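Local coordinates for FAA hydrolase family protein (Pseudomonas aeruginosa, PDB 6J5Y) that hydrolyses fumarylpyruvate, probably yielding fumarate and pyruvate, in an active site that holds a manganese ion and pyruvate, at residues L119-R122 with M123-M126. Residues are numbered along the deposited sequence; the frame is centred on the assembly and turned at random.
Sequences LQMR and MREM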
# COMPACT_ATOMS: atom_id res chain seq x y z
N LEU A 119 -7.58 -11.80 -12.07
CA LEU A 119 -8.51 -10.71 -12.48
C LEU A 119 -7.72 -9.49 -12.98
O LEU A 119 -8.06 -8.96 -14.06
CB LEU A 119 -9.44 -10.33 -11.33
CG LEU A 119 -10.38 -11.43 -10.83
CD1 LEU A 119 -11.40 -10.86 -9.85
CD2 LEU A 119 -11.09 -12.14 -11.99
N GLN A 120 -6.72 -9.03 -12.22
CA GLN A 120 -5.93 -7.84 -12.60
C GLN A 120 -5.30 -8.07 -13.99
O GLN A 120 -5.32 -7.15 -14.84
CB GLN A 120 -4.88 -7.55 -11.53
CG GLN A 120 -3.95 -6.39 -11.90
CD GLN A 120 -2.65 -6.88 -12.48
OE1 GLN A 120 -2.04 -7.82 -11.98
NE2 GLN A 120 -2.20 -6.24 -13.55
N MET A 121 -4.74 -9.25 -14.21
CA MET A 121 -4.00 -9.56 -15.46
C MET A 121 -5.00 -9.69 -16.60
O MET A 121 -4.70 -9.20 -17.69
CB MET A 121 -3.14 -10.81 -15.31
CG MET A 121 -1.90 -10.56 -14.46
SD MET A 121 -0.84 -12.03 -14.27
CE MET A 121 -0.22 -12.15 -15.95
N ARG A 122 -6.19 -10.25 -16.36
CA ARG A 122 -7.28 -10.31 -17.38
C ARG A 122 -7.70 -8.88 -17.80
O ARG A 122 -7.82 -8.62 -19.02
CB ARG A 122 -8.44 -11.16 -16.86
CG ARG A 122 -9.54 -11.42 -17.88
CD ARG A 122 -10.46 -12.54 -17.44
NE ARG A 122 -11.57 -12.04 -16.64
CZ ARG A 122 -12.36 -12.78 -15.85
NH1 ARG A 122 -12.14 -14.08 -15.72
NH2 ARG A 122 -13.35 -12.21 -15.19
N MET A 123 -7.90 -7.97 -16.85
CA MET A 123 -8.27 -6.56 -17.19
C MET A 123 -7.12 -5.90 -17.97
O MET A 123 -7.40 -5.30 -19.02
CB MET A 123 -8.62 -5.75 -15.93
CG MET A 123 -9.77 -6.35 -15.13
SD MET A 123 -11.37 -6.47 -16.01
CE MET A 123 -11.22 -8.14 -16.66
N ARG A 124 -5.87 -6.07 -17.56
CA ARG A 124 -4.70 -5.51 -18.29
C ARG A 124 -4.72 -6.01 -19.76
O ARG A 124 -4.61 -5.19 -20.68
CB ARG A 124 -3.42 -5.85 -17.52
CG ARG A 124 -2.15 -5.43 -18.24
CD ARG A 124 -0.96 -6.21 -17.77
NE ARG A 124 -0.92 -7.54 -18.36
CZ ARG A 124 -0.13 -8.54 -17.96
NH1 ARG A 124 0.70 -8.37 -16.94
NH2 ARG A 124 -0.19 -9.70 -18.57
N GLU A 125 -4.85 -7.30 -20.00
CA GLU A 125 -4.83 -7.86 -21.38
C GLU A 125 -6.04 -7.35 -22.19
O GLU A 125 -5.92 -7.28 -23.42
CB GLU A 125 -4.72 -9.39 -21.33
CG GLU A 125 -3.28 -9.91 -21.35
CD GLU A 125 -2.64 -9.98 -22.73
OE1 GLU A 125 -2.89 -10.97 -23.48
OE2 GLU A 125 -1.88 -9.05 -23.08
N MET A 126 -7.14 -6.92 -21.54
CA MET A 126 -8.38 -6.45 -22.24
C MET A 126 -8.44 -4.91 -22.29
O MET A 126 -9.44 -4.39 -22.84
CB MET A 126 -9.64 -6.98 -21.55
CG MET A 126 -9.81 -8.49 -21.68
SD MET A 126 -11.22 -9.14 -20.74
CE MET A 126 -11.35 -10.78 -21.44
O HOH W 1 0.43 -6.57 -14.95
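Met121 lies side by side with Arg124, its thioether directed the same way as the guanidinium. Two distances define the contact: Met121 CE is 3.6 Å from Arg124 NH2, and Met121 CG sits 4.1 Å above the guanidinium plane of Arg124, displaced toward its rim. The Met121 chain is extended through chi2 and bends only at chi3 (70°), which carries the methyl toward the guanidinium nitrogens. Gln120 reaches the same arginine through water: a single molecule accepts from Gln120 NE2 at 3.0 Å and from Arg124 NH1 at 2.7 Å, bridging an amide and a guanidinium whose planes stand 80° apart. Gln120 OE1 is hydrogen-bonded to NH1 of Arg117, so both ends of the amide are engaged and its rotation is probably fixed. These are i to i+3 and i to i+4 neighbours on helix 117-126, which follows the strand bearing the manganese ligand Asp113; the Gln120 side chain comes within about 6 Å of the bound pyruvate. Evidence for regular alpha-helix lies in bonds such as Met123 N to Leu119 O, with an N-H...O angle of 165°, whereas Met126 N to Arg122 O is weak. Met123 CE meets the edge of the Arg122 guanidinium near its plane, 3.9 Å from Arg122 NE, while Leu119 CD2 lies over one face, toward the rim. The Met126 thioether nears the Arg122 aliphatic chain, SD 4.0 Å from Arg122 CG.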